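Local coordinates for protein GTP cyclohydrolase (Enterococcus faecalis, PDB 2R41) that is of unknown function, despite its name, and belongs to the DUF960 family of small alpha-beta proteins, at residues K60-F65 and A75-F80; S23-L28 and T84-R89. All coordinates share one frame; numbering follows the deposited sequence.

Contact 1 is the more buried of the two: it joins strands 60-66 and 73-78, neighbours at one side of the mixed sheet, by backbone hydrogen bonds, with one hydroxyl-carboxylate bond on the face carrying Thr62 and Asp77. Contact 2 is partly buried and joins elements distant in sequence, the lead-in to helix 26-40 and the loop before strand 89-94, through side-chain packing without a hydrogen bond between them. Their centres are about 12 Å apart, and Leu28 bridges them: its CD1 meets Tyr86 in contact 2, while its CD2 packs on Val61 and Leu78 of contact 1. Both contacts also touch another copy of the protein.

Contact 1 of 2, residues K60-F65 and A75-F80; sequences KVTVHF and AIDLPF
The hydroxyl of Thr62 is held from two directions: OG1 donates to Asp77 OD2 across the strands at 2.7 Å and also pairs with Asn57 ND2 on the next strand, 49-57. This pair sits on a beta hairpin whose strands, 60-66 and 73-78, run antiparallel at the margin of the chain's mixed sheet. Thr62 and Asp77 form a non-hydrogen-bonded antiparallel pair, and their side chains stand side by side on one face; the hydroxyl meets the carboxylate on the anti side of OD2, 26° out of its plane. The Thr62 torsion (chi1 -76°) sets OG1 beside its own backbone N, with OG1 directed at Asp77. His64 and Ala75 share this face.

The backbone does most of the joining. Val63 and Ile76 make the hydrogen-bonded pair, with Val63 N to Ile76 O at 3.0 Å and Ile76 N to Val63 O at 2.7 Å; the first is nearly straight, 171° at the hydrogen. Farther along, Leu78 N reaches Val61 O at 2.8 Å.

On the face carrying Val63 and Ile76, the apolar side chains pack together, Leu78 CD1 lying 3.9 Å from Val63 CG2. Ile76 and Leu78 also touch helix 26-40, and in a second subunit Leu38 packs on Ile76 and Leu34 on Leu78.

Past Leu78 the chain turns a corner, where Val61 N still bonds to Phe80 O at 2.9 Å. Within the corner itself Pro79 covers one face of its neighbour Phe80, with Pro79 CG 4.1 Å above the plane of the Phe80 ring, over its centre.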
loop_
_atom_site.group_PDB
_atom_site.type_symbol
_atom_site.label_atom_id
_atom_site.label_comp_id
_atom_site.label_asym_id
_atom_site.label_seq_id
_atom_site.Cartn_x
_atom_site.Cartn_y
_atom_site.Cartn_z
ATOM N N LYS C 60 15.808 -3.627 29.548
ATOM C CA LYS C 60 15.696 -4.095 28.173
ATOM C C LYS C 60 14.560 -5.110 27.971
ATOM O O LYS C 60 14.126 -5.730 28.926
ATOM C CB LYS C 60 17.011 -4.676 27.732
ATOM C CG LYS C 60 18.030 -3.623 27.632
ATOM C CD LYS C 60 19.177 -4.027 26.728
ATOM C CE LYS C 60 20.421 -3.158 27.002
ATOM N NZ LYS C 60 20.097 -1.709 27.195
ATOM N N VAL C 61 14.071 -5.299 26.744
ATOM C CA VAL C 61 12.939 -6.200 26.573
ATOM C C VAL C 61 13.410 -7.634 26.429
ATOM O O VAL C 61 14.397 -7.909 25.738
ATOM C CB VAL C 61 12.068 -5.824 25.375
ATOM C CG1 VAL C 61 11.099 -6.909 25.113
ATOM C CG2 VAL C 61 11.290 -4.612 25.671
ATOM N N THR C 62 12.717 -8.552 27.087
ATOM C CA THR C 62 12.946 -9.962 26.810
ATOM C C THR C 62 11.642 -10.628 26.456
ATOM O O THR C 62 10.635 -10.487 27.162
ATOM C CB THR C 62 13.616 -10.736 27.968
ATOM O OG1 THR C 62 15.006 -10.424 28.013
ATOM C CG2 THR C 62 13.534 -12.206 27.712
ATOM N N VAL C 63 11.691 -11.367 25.357
ATOM C CA VAL C 63 10.545 -12.035 24.840
ATOM C C VAL C 63 10.634 -13.505 25.203
ATOM O O VAL C 63 11.581 -14.187 24.809
ATOM C CB VAL C 63 10.499 -11.881 23.329
ATOM C CG1 VAL C 63 9.334 -12.627 22.759
ATOM C CG2 VAL C 63 10.383 -10.429 22.966
ATOM N N HIS C 64 9.656 -13.963 25.968
ATOM C CA HIS C 64 9.471 -15.372 26.176
ATOM C C HIS C 64 8.529 -15.814 25.088
ATOM O O HIS C 64 7.501 -15.172 24.859
ATOM C CB HIS C 64 8.825 -15.627 27.525
ATOM C CG HIS C 64 8.676 -17.075 27.845
ATOM N ND1 HIS C 64 9.741 -17.861 28.230
ATOM C CD2 HIS C 64 7.592 -17.882 27.830
ATOM C CE1 HIS C 64 9.317 -19.091 28.451
ATOM N NE2 HIS C 64 8.018 -19.133 28.208
ATOM N N PHE C 65 8.886 -16.901 24.415
ATOM C CA PHE C 65 7.989 -17.542 23.442
ATOM C C PHE C 65 7.447 -18.880 23.939
ATOM O O PHE C 65 8.165 -19.644 24.597
ATOM C CB PHE C 65 8.715 -17.784 22.116
ATOM C CG PHE C 65 8.062 -18.825 21.244
ATOM C CD1 PHE C 65 6.829 -18.581 20.643
ATOM C CD2 PHE C 65 8.673 -20.061 21.040
ATOM C CE1 PHE C 65 6.216 -19.555 19.839
ATOM C CE2 PHE C 65 8.074 -21.045 20.234
ATOM C CZ PHE C 65 6.844 -20.799 19.628
ATOM N N ALA C 75 13.535 -17.891 25.504
ATOM C CA ALA C 75 13.722 -16.516 25.954
ATOM C C ALA C 75 14.666 -15.826 24.986
ATOM O O ALA C 75 15.751 -16.329 24.724
ATOM C CB ALA C 75 14.283 -16.492 27.362
ATOM N N ILE C 76 14.242 -14.695 24.430
ATOM C CA ILE C 76 15.040 -13.987 23.436
ATOM C C ILE C 76 15.311 -12.605 23.967
ATOM O O ILE C 76 14.392 -11.819 24.131
ATOM C CB ILE C 76 14.331 -13.893 22.043
ATOM C CG1 ILE C 76 14.034 -15.271 21.445
ATOM C CG2 ILE C 76 15.226 -13.258 21.038
ATOM C CD1 ILE C 76 12.671 -15.855 21.812
ATOM N N ASP C 77 16.576 -12.310 24.241
ATOM C CA ASP C 77 16.927 -11.014 24.817
ATOM C C ASP C 77 17.032 -9.977 23.739
ATOM O O ASP C 77 17.798 -10.131 22.816
ATOM C CB ASP C 77 18.240 -11.074 25.605
ATOM C CG ASP C 77 18.140 -11.952 26.867
ATOM O OD1 ASP C 77 19.189 -12.529 27.261
ATOM O OD2 ASP C 77 17.029 -12.074 27.466
ATOM N N LEU C 78 16.266 -8.911 23.855
ATOM C CA LEU C 78 16.299 -7.909 22.826
ATOM C C LEU C 78 17.099 -6.696 23.213
ATOM O O LEU C 78 17.138 -6.307 24.390
ATOM C CB LEU C 78 14.893 -7.477 22.454
ATOM C CG LEU C 78 14.089 -8.483 21.641
ATOM C CD1 LEU C 78 12.792 -7.836 21.261
ATOM C CD2 LEU C 78 14.870 -8.950 20.428
ATOM N N PRO C 79 17.718 -6.066 22.203
ATOM C CA PRO C 79 18.494 -4.871 22.433
ATOM C C PRO C 79 17.618 -3.740 22.890
ATOM O O PRO C 79 18.106 -2.852 23.559
ATOM C CB PRO C 79 19.117 -4.569 21.056
ATOM C CG PRO C 79 18.262 -5.259 20.047
ATOM C CD PRO C 79 17.722 -6.473 20.777
ATOM N N PHE C 80 16.335 -3.779 22.568
ATOM C CA PHE C 80 15.453 -2.622 22.827
ATOM C C PHE C 80 15.118 -2.305 24.279
ATOM O O PHE C 80 15.223 -3.141 25.156
ATOM C CB PHE C 80 14.192 -2.681 21.949
ATOM C CG PHE C 80 14.518 -2.873 20.519
ATOM C CD1 PHE C 80 15.293 -1.916 19.843
ATOM C CD2 PHE C 80 14.149 -4.029 19.862
ATOM C CE1 PHE C 80 15.654 -2.089 18.510
ATOM C CE2 PHE C 80 14.500 -4.229 18.530
ATOM C CZ PHE C 80 15.250 -3.260 17.850
#

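Contact 2 of 2, residues S23-L28 and T84-R89; sequences SLPSGL and TAYPSR
Leu24, Pro25 and Leu28 meet the Tyr86 ring obliquely, all from the same side of its plane but at different places around it. Leu24 CD2 lies 3.7 Å from Tyr86 CD1, near the root of the ring. Pro25 CD comes to 3.4 Å from Tyr86 CE1, and Pro25 CD and CG both lie beside the Tyr86 hydroxyl. Leu28 CD1 meets Tyr86 CE2 at 3.9 Å, its side chain crossing that of Tyr86 at about a right angle. A chi1 of -66° sets CG of Tyr86 beside the backbone N, and the end of the ring comes nearer to residues 23-28. The carbonyl oxygen of Ser23 approaches the edge of the ring, close to its plane, with Ser23 O 3.5 Å from Tyr86 CD1.

Burial differs along the contact. Leu24 and Leu28 are buried, Leu28 backed by Leu54 of strand 49-57, whereas Ser23 and Pro87 are partly exposed. There Ser23 OG lies 3.2 Å from Pro87 CD, a short approach that means little at this resolution, and no hydrogen bond crosses between the segments. Pro25 also packs on Ser22 of a third subunit. Leu28 N bonds to Pro25 O at 3.1 Å in the opening turn of helix 26-40. The contact thus brings the loop before strand 89-94 onto the start of that helix, with Pro25 at the N-cap position, in this alpha-beta fold.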
loop_
_atom_site.group_PDB
_atom_site.type_symbol
_atom_site.label_atom_id
_atom_site.label_comp_id
_atom_site.label_asym_id
_atom_site.label_seq_id
_atom_site.Cartn_x
_atom_site.Cartn_y
_atom_site.Cartn_z
ATOM N N SER C 23 0.739 0.839 20.306
ATOM C CA SER C 23 1.153 0.593 21.639
ATOM C C SER C 23 2.600 0.085 21.707
ATOM O O SER C 23 3.276 0.289 22.715
ATOM C CB SER C 23 0.132 -0.352 22.233
ATOM O OG SER C 23 0.747 -1.427 22.909
ATOM N N LEU C 24 3.098 -0.543 20.640
ATOM C CA LEU C 24 4.538 -0.897 20.541
ATOM C C LEU C 24 5.222 -0.142 19.416
ATOM O O LEU C 24 4.614 0.060 18.358
ATOM C CB LEU C 24 4.718 -2.365 20.215
ATOM C CG LEU C 24 4.215 -3.443 21.148
ATOM C CD1 LEU C 24 4.586 -4.816 20.527
ATOM C CD2 LEU C 24 4.809 -3.229 22.511
ATOM N N PRO C 25 6.488 0.260 19.604
ATOM C CA PRO C 25 7.170 0.884 18.478
ATOM C C PRO C 25 7.391 -0.108 17.353
ATOM O O PRO C 25 7.388 -1.292 17.590
ATOM C CB PRO C 25 8.504 1.297 19.072
ATOM C CG PRO C 25 8.692 0.437 20.259
ATOM C CD PRO C 25 7.336 0.197 20.797
ATOM N N SER C 26 7.570 0.373 16.141
ATOM C CA SER C 26 7.890 -0.473 14.990
ATOM C C SER C 26 9.018 -1.496 15.116
ATOM O O SER C 26 8.918 -2.612 14.619
ATOM C CB SER C 26 8.253 0.425 13.855
ATOM O OG SER C 26 7.074 0.671 13.163
ATOM N N GLY C 27 10.098 -1.097 15.757
ATOM C CA GLY C 27 11.272 -1.907 15.805
ATOM C C GLY C 27 11.006 -3.113 16.649
ATOM O O GLY C 27 11.722 -4.109 16.565
ATOM N N LEU C 28 9.967 -3.041 17.464
ATOM C CA LEU C 28 9.642 -4.156 18.326
ATOM C C LEU C 28 8.683 -5.124 17.658
ATOM O O LEU C 28 8.797 -6.350 17.816
ATOM C CB LEU C 28 9.082 -3.646 19.642
ATOM C CG LEU C 28 10.091 -3.837 20.764
ATOM C CD1 LEU C 28 9.991 -2.716 21.784
ATOM C CD2 LEU C 28 9.871 -5.199 21.430
ATOM N N THR C 84 7.037 0.189 30.740
ATOM C CA THR C 84 5.930 -0.415 31.494
ATOM C C THR C 84 4.599 -0.214 30.754
ATOM O O THR C 84 3.573 -0.845 31.081
ATOM C CB THR C 84 5.770 0.265 32.831
ATOM O OG1 THR C 84 5.108 1.518 32.601
ATOM C CG2 THR C 84 7.151 0.482 33.520
ATOM N N ALA C 85 4.642 0.698 29.777
ATOM C CA ALA C 85 3.511 1.038 28.921
ATOM C C ALA C 85 3.210 -0.062 27.919
ATOM O O ALA C 85 2.084 -0.173 27.450
ATOM C CB ALA C 85 3.783 2.357 28.185
ATOM N N TYR C 86 4.215 -0.866 27.574
ATOM C CA TYR C 86 4.040 -1.908 26.567
ATOM C C TYR C 86 3.049 -2.949 27.058
ATOM O O TYR C 86 2.905 -3.157 28.267
ATOM C CB TYR C 86 5.369 -2.585 26.207
ATOM C CG TYR C 86 6.362 -1.686 25.529
ATOM C CD1 TYR C 86 5.946 -0.573 24.785
ATOM C CD2 TYR C 86 7.720 -1.933 25.626
ATOM C CE1 TYR C 86 6.864 0.279 24.170
ATOM C CE2 TYR C 86 8.654 -1.092 25.009
ATOM C CZ TYR C 86 8.216 0.011 24.282
ATOM O OH TYR C 86 9.133 0.831 23.666
ATOM N N PRO C 87 2.375 -3.616 26.115
ATOM C CA PRO C 87 1.459 -4.701 26.400
ATOM C C PRO C 87 2.268 -5.865 26.944
ATOM O O PRO C 87 3.368 -6.107 26.468
ATOM C CB PRO C 87 0.905 -5.029 25.019
ATOM C CG PRO C 87 1.992 -4.623 24.097
ATOM C CD PRO C 87 2.498 -3.379 24.668
ATOM N N SER C 88 1.748 -6.563 27.946
ATOM C CA SER C 88 2.558 -7.565 28.624
ATOM C C SER C 88 2.689 -8.850 27.801
ATOM O O SER C 88 3.683 -9.554 27.911
ATOM C CB SER C 88 2.020 -7.864 30.014
ATOM O OG SER C 88 0.937 -8.779 29.928
ATOM N N ARG C 89 1.696 -9.163 26.974
ATOM C CA ARG C 89 1.888 -10.241 26.008
ATOM C C ARG C 89 1.223 -9.963 24.675
ATOM O O ARG C 89 0.274 -9.199 24.631
ATOM C CB ARG C 89 1.471 -11.597 26.588
ATOM C CG ARG C 89 0.051 -11.782 26.978
ATOM C CD ARG C 89 -0.027 -12.973 27.949
ATOM N NE ARG C 89 -1.214 -13.814 27.714
ATOM C CZ ARG C 89 -2.494 -13.472 27.976
ATOM N NH1 ARG C 89 -2.820 -12.271 28.495
ATOM N NH2 ARG C 89 -3.473 -14.332 27.687
#